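Hydrolase, haloacid dehalogenase-like family (Pseudomonas syringae pv. tomato, PDB 3S6J) probably acts as a metal-dependent sugar phosphatase of the haloacid dehalogenase superfamily, this chain being its HAD-like, calcium-binding part. Local coordinates at residues V143-G146 / K147-D151; N136-T139 / R140-S144. All coordinates share one frame; numbering follows the deposited sequence.

Contact 1: V143-G146 / K147-D151; sequences VSYG and KPDPD
Tyr145 lies against two carboxylates that reach it from the far side of the turn. Its CB rests 3.6 Å from Asp149 CG, and the ring is inclined by 34° to that carboxylate. Asp151 comes in on the backbone side: its CB sits 3.4 Å from Tyr145 O, while its OD2 takes a weak, long bond of 3.5 Å from Tyr145 N. Further along, Val143 CB is 3.8 Å from Asp151 OD2, the two side chains lying alongside but pointing oppositely. Gly146 O receives a weak bond from Asp149 N at 3.0 Å, spanning the type VIa turn that holds the cis peptide before Pro148. This is the loop of the Rossmann-like HAD fold that carries the family's lysine. Lys147, extended beyond CG, turns away from the turn to form salt bridges with Asp12, a calcium ligand, and Asp176, and NZ also bonds to Ala113 O. Asp149 has a second task, capping the start of helix 151-160: with CG anti to its own N (chi1 -166°), OD1 accepts from Asp151 N at 2.9 Å through its anti lone pair.

Contact 2: N136-T139 / R140-S144; sequences NIVT and RDDVS
Asp142 folds back on Thr139 and grips it through one oxygen. OD2 accepts from Thr139 N at 2.6 Å, a nearly straight bond that arrives on the anti side of the carboxylate, 23° out of its plane. The same oxygen takes a weaker bond from Thr139 OG1 at 3.3 Å. Asp142 can do this because its CG stands anti to the carbonyl carbon and beside its own N (chi1 -68°), which swings the carboxylate back toward the strand end. Thr139 answers with its hydroxyl wedged between its backbone N and carbonyl carbon (chi1 71°); there OG1 also receives a weak bond from Asp141 N at 3.4 Å. In the main chain, Asp142 N donates to Thr139 O at 2.7 Å, closing the single 3-10 turn 140-142 that follows strand 137-138, an outermost strand of the parallel HAD-fold sheet within this chain. Val138 packs on the same side chain: its CG1 lies 3.7 Å from Asp142 CB, and a looser apolar touch joins it to Val143 CG1 at 4.4 Å. Arg140 heads away from the strand, then bends at chi2, bringing the edge of its guanidinium in plane to Val143 O; the NH1 bond is weak, at 2.7 Å. Asp141 OD2 accepts from Ile118 N, tying the turn to the beginning of helix 118-127.

Contact 2 and contact 1 are successive parts of one connection from strand 137-138 to helix 151-160, with Val143 and Ser144 common to both and centres about 9 Å apart. They touch at Arg140, whose NH1 lies 3.8 Å from Tyr145 N and CD 4.2 Å from Gly146 N, as packing. In contact 1 the side chain of Lys147 comes within about 5 Å of a bound calcium ion and about 3 Å of Asp12, whereas in contact 2 the side chain of Ile137 stays about 12 Å from the ion. Residues 136-144 thus lead from the sheet edge to the loop that brings Lys147 to the metal site, probably the active site as in other HAD enzymes.

Contact 1: V143-G146 / K147-D151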
ATOM      1  N   VAL E 143     -10.267  24.097  -8.803  1.00 45.56           N
ATOM      2  CA  VAL E 143      -9.194  24.349  -9.755  1.00 44.65           C
ATOM      3  C   VAL E 143      -9.430  23.588 -11.055  1.00 46.51           C
ATOM      4  O   VAL E 143     -10.351  22.774 -11.149  1.00 46.22           O
ATOM      5  CB  VAL E 143      -7.823  23.932  -9.171  1.00 44.34           C
ATOM      6  CG1 VAL E 143      -7.437  24.837  -8.006  1.00 42.92           C
ATOM      7  CG2 VAL E 143      -7.863  22.489  -8.738  1.00 42.92           C
ATOM      8  N   SER E 144      -8.599  23.855 -12.059  1.00 45.21           N
ATOM      9  CA  SER E 144      -8.694  23.144 -13.328  1.00 46.00           C
ATOM     10  C   SER E 144      -8.012  21.783 -13.231  1.00 46.50           C
ATOM     11  O   SER E 144      -8.471  20.798 -13.799  1.00 48.07           O
ATOM     12  CB  SER E 144      -8.046  23.956 -14.460  1.00 49.49           C
ATOM     13  OG  SER E 144      -8.485  25.308 -14.478  1.00 49.74           O
ATOM     14  N   TYR E 145      -6.905  21.733 -12.504  1.00 47.72           N
ATOM     15  CA  TYR E 145      -6.040  20.561 -12.531  1.00 44.04           C
ATOM     16  C   TYR E 145      -5.714  20.097 -11.127  1.00 43.27           C
ATOM     17  O   TYR E 145      -5.506  20.909 -10.220  1.00 42.99           O
ATOM     18  CB  TYR E 145      -4.756  20.888 -13.309  1.00 45.94           C
ATOM     19  CG  TYR E 145      -5.033  21.397 -14.708  1.00 47.86           C
ATOM     20  CD1 TYR E 145      -5.546  20.550 -15.679  1.00 49.14           C
ATOM     21  CD2 TYR E 145      -4.793  22.726 -15.054  1.00 50.56           C
ATOM     22  CE1 TYR E 145      -5.807  21.003 -16.965  1.00 50.76           C
ATOM     23  CE2 TYR E 145      -5.051  23.196 -16.334  1.00 50.92           C
ATOM     24  CZ  TYR E 145      -5.564  22.328 -17.290  1.00 56.43           C
ATOM     25  OH  TYR E 145      -5.835  22.773 -18.581  1.00 59.48           O
ATOM     26  N   GLY E 146      -5.680  18.783 -10.944  1.00 40.80           N
ATOM     27  CA  GLY E 146      -5.339  18.216  -9.661  1.00 37.10           C
ATOM     28  C   GLY E 146      -3.864  17.902  -9.615  1.00 36.22           C
ATOM     29  O   GLY E 146      -3.117  18.173 -10.563  1.00 33.58           O
ATOM     30  N   LYS E 147      -3.438  17.322  -8.504  1.00 33.64           N
ATOM     31  CA  LYS E 147      -2.051  16.932  -8.364  1.00 32.62           C
ATOM     32  C   LYS E 147      -1.676  15.946  -9.469  1.00 32.50           C
ATOM     33  O   LYS E 147      -2.507  15.151  -9.914  1.00 33.18           O
ATOM     34  CB  LYS E 147      -1.820  16.344  -6.982  1.00 33.35           C
ATOM     35  CG  LYS E 147      -2.126  17.322  -5.855  1.00 31.81           C
ATOM     36  CD  LYS E 147      -2.300  16.577  -4.528  1.00 30.75           C
ATOM     37  CE  LYS E 147      -2.855  17.489  -3.440  1.00 31.80           C
ATOM     38  NZ  LYS E 147      -3.094  16.757  -2.164  1.00 32.80           N
ATOM     39  N   PRO E 148      -0.414  15.987  -9.922  1.00 33.29           N
ATOM     40  CA  PRO E 148       0.699  16.790  -9.401  1.00 28.59           C
ATOM     41  C   PRO E 148       0.814  18.218  -9.959  1.00 33.74           C
ATOM     42  O   PRO E 148       1.847  18.873  -9.734  1.00 30.51           O
ATOM     43  CB  PRO E 148       1.897  15.975  -9.851  1.00 29.52           C
ATOM     44  CG  PRO E 148       1.465  15.545 -11.245  1.00 33.59           C
ATOM     45  CD  PRO E 148       0.056  15.044 -10.962  1.00 31.97           C
ATOM     46  N   ASP E 149      -0.194  18.691 -10.697  1.00 33.89           N
ATOM     47  CA  ASP E 149      -0.229  20.098 -11.073  1.00 32.90           C
ATOM     48  C   ASP E 149      -0.246  20.950  -9.798  1.00 35.17           C
ATOM     49  O   ASP E 149      -0.874  20.584  -8.797  1.00 33.33           O
ATOM     50  CB  ASP E 149      -1.429  20.409 -11.957  1.00 37.68           C
ATOM     51  CG  ASP E 149      -1.317  21.768 -12.630  1.00 41.18           C
ATOM     52  OD1 ASP E 149      -1.515  22.799 -11.938  1.00 39.09           O
ATOM     53  OD2 ASP E 149      -1.032  21.798 -13.853  1.00 42.56           O
ATOM     54  N   PRO E 150       0.499  22.062  -9.813  1.00 35.40           N
ATOM     55  CA  PRO E 150       0.671  22.940  -8.650  1.00 36.86           C
ATOM     56  C   PRO E 150      -0.591  23.737  -8.317  1.00 40.45           C
ATOM     57  O   PRO E 150      -0.613  24.452  -7.307  1.00 41.96           O
ATOM     58  CB  PRO E 150       1.766  23.915  -9.105  1.00 36.20           C
ATOM     59  CG  PRO E 150       2.381  23.304 -10.310  1.00 33.82           C
ATOM     60  CD  PRO E 150       1.324  22.489 -10.954  1.00 35.54           C
ATOM     61  N   ASP E 151      -1.614  23.624  -9.155  1.00 38.45           N
ATOM     62  CA  ASP E 151      -2.830  24.411  -8.990  1.00 39.60           C
ATOM     63  C   ASP E 151      -3.346  24.466  -7.571  1.00 40.67           C
ATOM     64  O   ASP E 151      -3.524  25.555  -7.018  1.00 43.08           O
ATOM     65  CB  ASP E 151      -3.940  23.893  -9.900  1.00 41.58           C
ATOM     66  CG  ASP E 151      -4.121  24.751 -11.128  1.00 47.51           C
ATOM     67  OD1 ASP E 151      -3.186  25.527 -11.437  1.00 49.06           O
ATOM     68  OD2 ASP E 151      -5.195  24.656 -11.771  1.00 48.26           O
TER

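Contact 2: N136-T139 / R140-S144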
ATOM      1  N   ASN E 136     -10.040  26.422   6.179  1.00 50.77           N
ATOM      2  CA  ASN E 136      -9.344  26.734   4.937  1.00 47.05           C
ATOM      3  C   ASN E 136      -9.069  25.460   4.150  1.00 44.12           C
ATOM      4  O   ASN E 136      -8.241  24.638   4.543  1.00 42.67           O
ATOM      5  CB  ASN E 136      -8.027  27.451   5.240  1.00 46.59           C
ATOM      6  CG  ASN E 136      -8.222  28.913   5.615  1.00 46.54           C
ATOM      7  OD1 ASN E 136      -9.252  29.523   5.318  1.00 50.99           O
ATOM      8  ND2 ASN E 136      -7.216  29.487   6.245  1.00 49.01           N
ATOM      9  N   ILE E 137      -9.777  25.289   3.043  1.00 44.22           N
ATOM     10  CA  ILE E 137      -9.615  24.099   2.222  1.00 41.94           C
ATOM     11  C   ILE E 137      -9.853  24.389   0.746  1.00 43.16           C
ATOM     12  O   ILE E 137     -10.719  25.189   0.386  1.00 41.43           O
ATOM     13  CB  ILE E 137     -10.553  22.958   2.677  1.00 43.53           C
ATOM     14  CG1 ILE E 137     -10.390  21.739   1.766  1.00 41.62           C
ATOM     15  CG2 ILE E 137     -12.005  23.421   2.685  1.00 44.36           C
ATOM     16  CD1 ILE E 137     -11.086  20.499   2.289  1.00 42.19           C
ATOM     17  N   VAL E 138      -9.059  23.740  -0.098  1.00 41.81           N
ATOM     18  CA  VAL E 138      -9.235  23.790  -1.543  1.00 40.19           C
ATOM     19  C   VAL E 138      -9.455  22.373  -2.044  1.00 40.73           C
ATOM     20  O   VAL E 138      -8.784  21.442  -1.598  1.00 39.22           O
ATOM     21  CB  VAL E 138      -8.001  24.393  -2.241  1.00 41.55           C
ATOM     22  CG1 VAL E 138      -8.103  24.216  -3.723  1.00 43.75           C
ATOM     23  CG2 VAL E 138      -7.884  25.867  -1.913  1.00 41.93           C
ATOM     24  N   THR E 139     -10.411  22.207  -2.954  1.00 42.45           N
ATOM     25  CA  THR E 139     -10.686  20.903  -3.540  1.00 40.98           C
ATOM     26  C   THR E 139     -10.522  20.933  -5.055  1.00 41.49           C
ATOM     27  O   THR E 139     -10.317  21.990  -5.655  1.00 42.79           O
ATOM     28  CB  THR E 139     -12.109  20.393  -3.169  1.00 42.43           C
ATOM     29  OG1 THR E 139     -13.104  21.167  -3.855  1.00 44.76           O
ATOM     30  CG2 THR E 139     -12.336  20.514  -1.691  1.00 39.22           C
ATOM     31  N   ARG E 140     -10.610  19.755  -5.663  1.00 41.42           N
ATOM     32  CA  ARG E 140     -10.488  19.597  -7.105  1.00 43.71           C
ATOM     33  C   ARG E 140     -11.519  20.457  -7.825  1.00 46.01           C
ATOM     34  O   ARG E 140     -11.280  20.949  -8.926  1.00 45.54           O
ATOM     35  CB  ARG E 140     -10.688  18.124  -7.462  1.00 45.53           C
ATOM     36  CG  ARG E 140     -10.915  17.858  -8.924  1.00 45.50           C
ATOM     37  CD  ARG E 140      -9.614  17.916  -9.701  1.00 46.11           C
ATOM     38  NE  ARG E 140      -9.875  17.854 -11.134  1.00 41.75           N
ATOM     39  CZ  ARG E 140     -10.109  18.926 -11.874  1.00 45.52           C
ATOM     40  NH1 ARG E 140     -10.104  20.123 -11.304  1.00 43.71           N
ATOM     41  NH2 ARG E 140     -10.342  18.807 -13.179  1.00 45.25           N
ATOM     42  N   ASP E 141     -12.670  20.639  -7.190  1.00 46.35           N
ATOM     43  CA  ASP E 141     -13.714  21.491  -7.742  1.00 45.94           C
ATOM     44  C   ASP E 141     -13.315  22.968  -7.719  1.00 48.28           C
ATOM     45  O   ASP E 141     -14.020  23.816  -8.263  1.00 50.88           O
ATOM     46  CB  ASP E 141     -15.020  21.283  -6.977  1.00 48.57           C
ATOM     47  CG  ASP E 141     -15.472  19.824  -6.969  1.00 50.38           C
ATOM     48  OD1 ASP E 141     -15.349  19.145  -8.018  1.00 53.15           O
ATOM     49  OD2 ASP E 141     -15.962  19.357  -5.913  1.00 51.59           O
ATOM     50  N   ASP E 142     -12.180  23.283  -7.106  1.00 46.74           N
ATOM     51  CA  ASP E 142     -11.760  24.676  -6.989  1.00 46.00           C
ATOM     52  C   ASP E 142     -10.758  25.072  -8.047  1.00 46.06           C
ATOM     53  O   ASP E 142     -10.431  26.245  -8.178  1.00 48.38           O
ATOM     54  CB  ASP E 142     -11.165  24.949  -5.607  1.00 45.13           C
ATOM     55  CG  ASP E 142     -12.190  24.862  -4.523  1.00 48.46           C
ATOM     56  OD1 ASP E 142     -13.297  25.397  -4.737  1.00 52.99           O
ATOM     57  OD2 ASP E 142     -11.912  24.240  -3.473  1.00 47.15           O
ATOM     58  N   VAL E 143     -10.267  24.097  -8.803  1.00 45.56           N
ATOM     59  CA  VAL E 143      -9.194  24.349  -9.755  1.00 44.65           C
ATOM     60  C   VAL E 143      -9.430  23.588 -11.055  1.00 46.51           C
ATOM     61  O   VAL E 143     -10.351  22.774 -11.149  1.00 46.22           O
ATOM     62  CB  VAL E 143      -7.823  23.932  -9.171  1.00 44.34           C
ATOM     63  CG1 VAL E 143      -7.437  24.837  -8.006  1.00 42.92           C
ATOM     64  CG2 VAL E 143      -7.863  22.489  -8.738  1.00 42.92           C
ATOM     65  N   SER E 144      -8.599  23.855 -12.059  1.00 45.21           N
ATOM     66  CA  SER E 144      -8.694  23.144 -13.328  1.00 46.00           C
ATOM     67  C   SER E 144      -8.012  21.783 -13.231  1.00 46.50           C
ATOM     68  O   SER E 144      -8.471  20.798 -13.799  1.00 48.07           O
ATOM     69  CB  SER E 144      -8.046  23.956 -14.460  1.00 49.49           C
ATOM     70  OG  SER E 144      -8.485  25.308 -14.478  1.00 49.74           O
TER